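PDB 2OSE: structural PPIase-like protein L605 from Mimivirus, which forms homotrimers, occurs in the virion, and may catalyse peptidyl-prolyl cis-trans isomerisation and bind cyclosporin A like other cyclophilins. Local coordinates for residues 8-13 / 209-214; 18-21 / 26-29; 74-79 / 145-150. One frame throughout, in Å; residues are numbered along the deposited sequence.

Contact 1 of 3, residues 8-13 / 209-214; sequences LPNSGK and SSQAQR
Gln-211 lays its side chain across the turn formed by Asn-10, Ser-11 and Gly-12. Its CG lies against the backbone of Gly-12, 3.5 Å from Gly-12 CA. A bend at chi2 (-62°) then folds the amide back toward Asn-10. The Gln-211 NE2 lies 3.1 Å from Asn-10 O, yet the angle is poor, so this is polar proximity and not a hydrogen bond. The planes of the two side-chain amides are nearly parallel, 20° apart, although the chains carrying them cross at about a right angle.

The next shell explains the shape of the loop. Asn-10 turns its OD1 back to accept from Gly-12 N at 3.1 Å, in the carbonyl plane, and this closes an Asx turn. The positive phi of Gly-12 (120°) suits glycine. Ser-11 OG is hydrogen-bonded to Glu-45 of helix 41-52, while Pro-9 O accepts a hydrogen bond from Arg-37. On the partner side, Asp-208 accepts from Gln-211 N. An Asx turn of the N-terminal loop is thus packed, mainly by van der Waals contact, against a short C-terminal helix at the periphery of the cyclophilin fold.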
loop_
_atom_site.group_PDB
_atom_site.type_symbol
_atom_site.label_atom_id
_atom_site.label_comp_id
_atom_site.label_asym_id
_atom_site.label_seq_id
_atom_site.Cartn_x
_atom_site.Cartn_y
_atom_site.Cartn_z
ATOM N N LEU A 8 -20.726 -13.579 -28.953
ATOM C CA LEU A 8 -20.313 -14.160 -27.671
ATOM C C LEU A 8 -20.375 -15.679 -27.653
ATOM O O LEU A 8 -21.352 -16.259 -28.155
ATOM C CB LEU A 8 -21.226 -13.653 -26.555
ATOM C CG LEU A 8 -21.098 -12.237 -26.011
ATOM C CD1 LEU A 8 -22.088 -12.111 -24.877
ATOM C CD2 LEU A 8 -19.672 -11.981 -25.543
ATOM N N PRO A 9 -19.379 -16.333 -27.012
ATOM C CA PRO A 9 -19.525 -17.786 -26.866
ATOM C C PRO A 9 -20.701 -18.046 -25.942
ATOM O O PRO A 9 -21.240 -17.110 -25.332
ATOM C CB PRO A 9 -18.196 -18.231 -26.235
ATOM C CG PRO A 9 -17.682 -17.006 -25.539
ATOM C CD PRO A 9 -18.150 -15.830 -26.370
ATOM N N ASN A 10 -21.162 -19.283 -25.881
ATOM C CA ASN A 10 -22.226 -19.572 -24.931
ATOM C C ASN A 10 -21.857 -20.783 -24.113
ATOM O O ASN A 10 -21.738 -21.889 -24.648
ATOM C CB ASN A 10 -23.583 -19.716 -25.618
ATOM C CG ASN A 10 -24.729 -19.610 -24.647
ATOM O OD1 ASN A 10 -24.709 -20.223 -23.577
ATOM N ND2 ASN A 10 -25.746 -18.830 -25.009
ATOM N N SER A 11 -21.639 -20.554 -22.818
ATOM C CA SER A 11 -21.056 -21.573 -21.957
ATOM C C SER A 11 -22.128 -22.313 -21.164
ATOM O O SER A 11 -21.818 -23.218 -20.376
ATOM C CB SER A 11 -19.994 -20.955 -21.035
ATOM O OG SER A 11 -18.786 -20.702 -21.746
ATOM N N GLY A 12 -23.375 -21.913 -21.400
ATOM C CA GLY A 12 -24.544 -22.439 -20.744
ATOM C C GLY A 12 -25.249 -21.313 -20.016
ATOM O O GLY A 12 -24.676 -20.249 -19.826
ATOM N N LYS A 13 -26.479 -21.577 -19.593
ATOM C CA LYS A 13 -27.278 -20.662 -18.810
ATOM C C LYS A 13 -26.692 -20.419 -17.408
ATOM O O LYS A 13 -26.712 -19.295 -16.904
ATOM C CB LYS A 13 -28.703 -21.215 -18.699
ATOM C CG LYS A 13 -29.654 -20.398 -17.816
ATOM C CD LYS A 13 -31.009 -21.109 -17.596
ATOM C CE LYS A 13 -32.134 -20.087 -17.360
ATOM N NZ LYS A 13 -33.194 -20.578 -16.400
ATOM N N SER A 209 -23.623 -29.991 -19.318
ATOM C CA SER A 209 -24.095 -31.148 -20.086
ATOM C C SER A 209 -25.157 -30.777 -21.132
ATOM O O SER A 209 -25.155 -31.339 -22.228
ATOM C CB SER A 209 -24.555 -32.294 -19.174
ATOM O OG SER A 209 -25.698 -31.945 -18.430
ATOM N N SER A 210 -26.018 -29.809 -20.806
ATOM C CA SER A 210 -27.010 -29.284 -21.766
ATOM C C SER A 210 -26.326 -28.638 -22.952
ATOM O O SER A 210 -26.712 -28.904 -24.088
ATOM C CB SER A 210 -27.959 -28.285 -21.112
ATOM O OG SER A 210 -28.706 -28.890 -20.072
ATOM N N GLN A 211 -25.313 -27.802 -22.703
ATOM C CA GLN A 211 -24.482 -27.269 -23.795
ATOM C C GLN A 211 -23.664 -28.332 -24.526
ATOM O O GLN A 211 -23.473 -28.221 -25.736
ATOM C CB GLN A 211 -23.544 -26.141 -23.319
ATOM C CG GLN A 211 -24.137 -24.726 -23.362
ATOM C CD GLN A 211 -24.513 -24.271 -24.780
ATOM O OE1 GLN A 211 -25.677 -23.969 -25.047
ATOM N NE2 GLN A 211 -23.534 -24.238 -25.688
ATOM N N ALA A 212 -23.170 -29.349 -23.808
ATOM C CA ALA A 212 -22.296 -30.369 -24.413
ATOM C C ALA A 212 -23.015 -31.465 -25.237
ATOM O O ALA A 212 -22.459 -31.950 -26.213
ATOM C CB ALA A 212 -21.406 -31.005 -23.361
ATOM N N GLN A 213 -24.221 -31.861 -24.832
ATOM C CA GLN A 213 -24.956 -32.938 -25.506
ATOM C C GLN A 213 -25.140 -32.662 -27.008
ATOM O O GLN A 213 -25.192 -31.499 -27.438
ATOM C CB GLN A 213 -26.303 -33.232 -24.822
ATOM C CG GLN A 213 -27.338 -32.118 -24.890
ATOM C CD GLN A 213 -28.657 -32.473 -24.211
ATOM O OE1 GLN A 213 -28.787 -33.508 -23.555
ATOM N NE2 GLN A 213 -29.639 -31.597 -24.353
ATOM N N ARG A 214 -25.198 -33.741 -27.792
ATOM C CA ARG A 214 -25.310 -33.673 -29.260
ATOM C C ARG A 214 -26.324 -34.704 -29.737
ATOM O O ARG A 214 -26.258 -35.873 -29.335
ATOM C CB ARG A 214 -23.955 -33.950 -29.927
ATOM C CG ARG A 214 -22.949 -32.806 -29.796
ATOM C CD ARG A 214 -21.517 -33.252 -30.131
ATOM N NE ARG A 214 -20.657 -32.105 -30.436
ATOM C CZ ARG A 214 -19.351 -32.172 -30.700
ATOM N NH1 ARG A 214 -18.711 -33.347 -30.693
ATOM N NH2 ARG A 214 -18.672 -31.052 -30.972
#

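Contact 2 of 3, residues 18-21 / 26-29; sequences YMDI and EIIG
The carbonyl oxygen of Ile-21 is approached by several groups of the facing strand. Ile-28 N donates to Ile-21 O at 2.8 Å, and the CA-H of Ile-27 adds a weaker contact to Ile-21 O, its CA 3.4 Å away. Ile-28 CG1 also packs against this oxygen. The return bond is straighter: Ile-21 N reaches Gly-29 O at 2.8 Å with an N-H...O angle of 170°. Asp-20 CA-H makes a secondary approach to that same Gly-29 oxygen.

One residue therefore faces two, since Ile-28 supplies the donor and Gly-29 the acceptor. Ile-28 has near-helical backbone angles, which is consistent with a classic-type beta bulge.

Side chains meet beside the backbone bonds. Ile-21 CG2, anti to the backbone N, touches Ile-28 CD1 at 4.0 Å; the chi1 of Ile-28 (67°) sets its CG1 between its own N and carbonyl carbon, which brings the branch over Ile-21. Val-179 and Ile-183 of helix 177-186 pack on Ile-21, and Met-186 on Ile-28. Asp-20 and Ile-27 form another pair, with Asp-20 OD2 3.5 Å from Ile-27 CD1. The charge of this buried aspartate is met by Arg-30 through a salt bridge to OD1, which would be expected to favour the carboxylate form.

Strand 16-23 also pairs with 198-205, so the hairpin of 16-23 and 26-35 forms part of the antiparallel barrel characteristic of cyclophilins, with helix 177-186 packed on Ile-21 and Ile-28, as one of the two helices that cap the barrel in this family.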
loop_
_atom_site.group_PDB
_atom_site.type_symbol
_atom_site.label_atom_id
_atom_site.label_comp_id
_atom_site.label_asym_id
_atom_site.label_seq_id
_atom_site.Cartn_x
_atom_site.Cartn_y
_atom_site.Cartn_z
ATOM N N TYR A 18 -14.799 -23.965 -10.836
ATOM C CA TYR A 18 -14.081 -24.141 -9.572
ATOM C C TYR A 18 -12.771 -23.349 -9.544
ATOM O O TYR A 18 -12.175 -23.055 -10.594
ATOM C CB TYR A 18 -13.801 -25.635 -9.311
ATOM C CG TYR A 18 -13.068 -26.316 -10.467
ATOM C CD1 TYR A 18 -11.678 -26.349 -10.504
ATOM C CD2 TYR A 18 -13.777 -26.892 -11.544
ATOM C CE1 TYR A 18 -10.984 -26.959 -11.590
ATOM C CE2 TYR A 18 -13.089 -27.480 -12.634
ATOM C CZ TYR A 18 -11.697 -27.502 -12.638
ATOM O OH TYR A 18 -11.014 -28.085 -13.708
ATOM N N MET A 19 -12.333 -23.039 -8.331
ATOM C CA MET A 19 -11.058 -22.382 -8.060
ATOM C C MET A 19 -10.501 -22.913 -6.741
ATOM O O MET A 19 -11.107 -22.684 -5.668
ATOM C CB MET A 19 -11.264 -20.880 -7.834
ATOM C CG MET A 19 -11.295 -20.037 -9.015
ATOM S SD MET A 19 -11.818 -18.338 -8.542
ATOM C CE MET A 19 -11.890 -17.771 -10.234
ATOM N N ASP A 20 -9.326 -23.534 -6.803
ATOM C CA ASP A 20 -8.508 -23.760 -5.580
ATOM C C ASP A 20 -8.005 -22.432 -5.029
ATOM O O ASP A 20 -7.654 -21.531 -5.809
ATOM C CB ASP A 20 -7.284 -24.624 -5.889
ATOM C CG ASP A 20 -7.596 -26.065 -5.926
ATOM O OD1 ASP A 20 -8.589 -26.513 -5.292
ATOM O OD2 ASP A 20 -6.846 -26.784 -6.609
ATOM N N ILE A 21 -7.981 -22.311 -3.700
ATOM C CA ILE A 21 -7.401 -21.133 -3.014
ATOM C C ILE A 21 -6.107 -21.607 -2.368
ATOM O O ILE A 21 -6.083 -22.664 -1.726
ATOM C CB ILE A 21 -8.356 -20.522 -1.942
ATOM C CG1 ILE A 21 -9.765 -20.277 -2.549
ATOM C CG2 ILE A 21 -7.785 -19.200 -1.333
ATOM C CD1 ILE A 21 -9.815 -19.069 -3.485
ATOM N N GLU A 26 0.374 -24.090 -0.510
ATOM C CA GLU A 26 -0.554 -25.135 -0.079
ATOM C C GLU A 26 -2.006 -24.723 -0.436
ATOM O O GLU A 26 -2.426 -23.602 -0.156
ATOM C CB GLU A 26 -0.440 -25.343 1.443
ATOM C CG GLU A 26 -1.575 -24.648 2.240
ATOM C CD GLU A 26 -1.214 -24.166 3.642
ATOM O OE1 GLU A 26 -0.602 -23.057 3.784
ATOM O OE2 GLU A 26 -1.606 -24.887 4.609
ATOM N N ILE A 27 -2.756 -25.649 -1.030
ATOM C CA ILE A 27 -4.205 -25.468 -1.236
ATOM C C ILE A 27 -4.940 -25.490 0.106
ATOM O O ILE A 27 -4.890 -26.476 0.850
ATOM C CB ILE A 27 -4.798 -26.568 -2.151
ATOM C CG1 ILE A 27 -4.045 -26.603 -3.479
ATOM C CG2 ILE A 27 -6.322 -26.373 -2.326
ATOM C CD1 ILE A 27 -4.353 -27.772 -4.329
ATOM N N ILE A 28 -5.613 -24.392 0.416
ATOM C CA ILE A 28 -6.448 -24.358 1.624
ATOM C C ILE A 28 -7.954 -24.730 1.421
ATOM O O ILE A 28 -8.669 -24.954 2.373
ATOM C CB ILE A 28 -6.295 -23.046 2.374
ATOM C CG1 ILE A 28 -6.851 -21.885 1.579
ATOM C CG2 ILE A 28 -4.808 -22.806 2.754
ATOM C CD1 ILE A 28 -6.691 -20.555 2.300
ATOM N N GLY A 29 -8.404 -24.831 0.179
ATOM C CA GLY A 29 -9.780 -25.205 -0.075
ATOM C C GLY A 29 -10.137 -24.868 -1.497
ATOM O O GLY A 29 -9.337 -24.249 -2.197
#

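Contact 3 of 3, residues 74-79 / 145-150; sequences RTYEGC and STFMIT
A single ring, that of Tyr-76, meets the facing segment in two ways at once: its hydroxyl edge reaches a backbone oxygen while one face receives another ring. Tyr-76 OH donates to Ser-145 O across 2.5 Å, a short distance whose exact value deserves caution. The hydroxyl comes in well off the C=O direction, at a C=O...O angle of 121°, the usual range for a carbonyl acceptor.

Over the face comes the edge of Phe-147, in a T-shaped stack with centroids 5.0 Å apart and planes at 79°. Its CE2 lies toward the rim, 3.6 Å from Tyr-76 CE1. The chi1 of Phe-147 (74°) sets CG between the backbone N and the carbonyl carbon, which turns the ring toward Tyr-76. Phe-47 of helix 41-52 meets both rings, placing the cluster where that helix closes one end of the cyclophilin beta barrel.

Strand 147-150 is flanked in the barrel by 89-92 and 128-135. Ser-145, just before it, is held by its OG, which bonds to Gly-93 O and Gly-104 N. On the other segment, Thr-75 OG1 accepts from Glu-77 N at 2.9 Å in an ST turn, and a type II turn follows from Tyr-76 to Cys-79, with Gly-78 supplying the positive phi. Thr-146 and Met-148 pack on Arg-193 and Ala-191 of a second subunit.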
loop_
_atom_site.group_PDB
_atom_site.type_symbol
_atom_site.label_atom_id
_atom_site.label_comp_id
_atom_site.label_asym_id
_atom_site.label_seq_id
_atom_site.Cartn_x
_atom_site.Cartn_y
_atom_site.Cartn_z
ATOM N N ARG A 74 -4.237 -16.698 -21.044
ATOM C CA ARG A 74 -5.031 -15.897 -20.106
ATOM C C ARG A 74 -5.772 -16.823 -19.121
ATOM O O ARG A 74 -6.712 -17.509 -19.521
ATOM C CB ARG A 74 -6.068 -15.061 -20.858
ATOM C CG ARG A 74 -5.547 -13.960 -21.787
ATOM C CD ARG A 74 -6.699 -13.042 -22.189
ATOM N NE ARG A 74 -6.354 -12.088 -23.251
ATOM C CZ ARG A 74 -6.619 -12.264 -24.548
ATOM N NH1 ARG A 74 -7.236 -13.367 -24.967
ATOM N NH2 ARG A 74 -6.254 -11.338 -25.445
ATOM N N THR A 75 -5.321 -16.851 -17.862
ATOM C CA THR A 75 -5.958 -17.648 -16.801
ATOM C C THR A 75 -6.024 -16.901 -15.462
ATOM O O THR A 75 -5.243 -15.986 -15.206
ATOM C CB THR A 75 -5.270 -19.034 -16.625
ATOM O OG1 THR A 75 -5.894 -19.752 -15.565
ATOM C CG2 THR A 75 -3.790 -18.888 -16.298
ATOM N N TYR A 76 -6.978 -17.290 -14.616
ATOM C CA TYR A 76 -7.050 -16.787 -13.263
ATOM C C TYR A 76 -6.033 -17.516 -12.398
ATOM O O TYR A 76 -5.710 -17.054 -11.338
ATOM C CB TYR A 76 -8.466 -17.000 -12.695
ATOM C CG TYR A 76 -9.458 -15.930 -13.051
ATOM C CD1 TYR A 76 -9.147 -14.568 -12.857
ATOM C CD2 TYR A 76 -10.720 -16.255 -13.549
ATOM C CE1 TYR A 76 -10.069 -13.575 -13.163
ATOM C CE2 TYR A 76 -11.641 -15.276 -13.865
ATOM C CZ TYR A 76 -11.311 -13.923 -13.662
ATOM O OH TYR A 76 -12.225 -12.922 -13.938
ATOM N N GLU A 77 -5.535 -18.664 -12.862
ATOM C CA GLU A 77 -4.578 -19.476 -12.123
ATOM C C GLU A 77 -3.326 -18.638 -11.849
ATOM O O GLU A 77 -2.725 -18.095 -12.766
ATOM C CB GLU A 77 -4.244 -20.785 -12.848
ATOM C CG GLU A 77 -3.156 -21.615 -12.088
ATOM C CD GLU A 77 -2.917 -23.029 -12.625
ATOM O OE1 GLU A 77 -3.449 -23.412 -13.687
ATOM O OE2 GLU A 77 -2.193 -23.783 -11.938
ATOM N N GLY A 78 -3.002 -18.474 -10.567
ATOM C CA GLY A 78 -1.829 -17.720 -10.156
ATOM C C GLY A 78 -2.140 -16.315 -9.695
ATOM O O GLY A 78 -1.326 -15.693 -9.013
ATOM N N CYS A 79 -3.318 -15.803 -10.057
ATOM C CA CYS A 79 -3.765 -14.485 -9.581
ATOM C C CYS A 79 -3.797 -14.388 -8.069
ATOM O O CYS A 79 -4.254 -15.322 -7.381
ATOM C CB CYS A 79 -5.161 -14.169 -10.097
ATOM S SG CYS A 79 -5.185 -13.775 -11.807
ATOM N N SER A 145 -11.587 -8.615 -16.066
ATOM C CA SER A 145 -11.360 -9.833 -15.285
ATOM C C SER A 145 -11.446 -9.674 -13.750
ATOM O O SER A 145 -11.451 -10.687 -13.028
ATOM C CB SER A 145 -9.983 -10.380 -15.654
ATOM O OG SER A 145 -8.976 -9.394 -15.415
ATOM N N THR A 146 -11.459 -8.425 -13.269
ATOM C CA THR A 146 -11.526 -8.087 -11.842
ATOM C C THR A 146 -12.857 -8.469 -11.185
ATOM O O THR A 146 -13.923 -8.025 -11.597
ATOM C CB THR A 146 -11.288 -6.562 -11.584
ATOM O OG1 THR A 146 -10.124 -6.138 -12.321
ATOM C CG2 THR A 146 -11.066 -6.298 -10.064
ATOM N N PHE A 147 -12.780 -9.297 -10.148
ATOM C CA PHE A 147 -13.988 -9.855 -9.575
ATOM C C PHE A 147 -13.911 -9.844 -8.050
ATOM O O PHE A 147 -12.835 -9.864 -7.477
ATOM C CB PHE A 147 -14.233 -11.283 -10.137
ATOM C CG PHE A 147 -13.299 -12.339 -9.569
ATOM C CD1 PHE A 147 -13.563 -12.920 -8.328
ATOM C CD2 PHE A 147 -12.178 -12.746 -10.269
ATOM C CE1 PHE A 147 -12.736 -13.885 -7.814
ATOM C CE2 PHE A 147 -11.323 -13.727 -9.762
ATOM C CZ PHE A 147 -11.610 -14.287 -8.541
ATOM N N MET A 148 -15.068 -9.837 -7.409
ATOM C CA MET A 148 -15.180 -9.769 -5.980
ATOM C C MET A 148 -16.039 -10.935 -5.482
ATOM O O MET A 148 -17.016 -11.293 -6.123
ATOM C CB MET A 148 -15.897 -8.466 -5.639
ATOM C CG MET A 148 -16.081 -8.209 -4.146
ATOM S SD MET A 148 -17.058 -6.746 -3.775
ATOM C CE MET A 148 -15.814 -5.464 -4.145
ATOM N N ILE A 149 -15.683 -11.480 -4.312
ATOM C CA ILE A 149 -16.553 -12.429 -3.587
ATOM C C ILE A 149 -16.798 -11.905 -2.192
ATOM O O ILE A 149 -15.842 -11.526 -1.464
ATOM C CB ILE A 149 -15.921 -13.880 -3.549
ATOM C CG1 ILE A 149 -15.667 -14.395 -4.972
ATOM C CG2 ILE A 149 -16.798 -14.847 -2.746
ATOM C CD1 ILE A 149 -14.992 -15.750 -5.022
ATOM N N THR A 150 -18.066 -11.896 -1.783
ATOM C CA THR A 150 -18.416 -11.420 -0.445
ATOM C C THR A 150 -18.123 -12.479 0.617
ATOM O O THR A 150 -18.407 -13.690 0.412
ATOM C CB THR A 150 -19.913 -10.995 -0.318
ATOM O OG1 THR A 150 -20.754 -12.022 -0.883
ATOM C CG2 THR A 150 -20.182 -9.678 -1.048
#

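Overall arrangement
Along the chain, contact 1 ties the residues before the first strand to the last helix, and contacts 2 and 3 fall inside the long loop it closes, in series. Contacts 2 and 3 reach the same antiparallel sheet, their centres about 13 Å apart, and they touch: the Met-19 CE methyl packs 3.8 Å from Tyr-76 CD2 and 3.9 Å from Phe-147 CZ. Helix 41-52 neighbours residues of all three. Contact 1 stays peripheral, its centre about 26 Å from that of contact 2 and 22 Å from that of contact 3. Met-19 thus joins the packing of contacts 2 and 3 inside the barrel, while the N-terminal loop and the last modelled helix meet outside it.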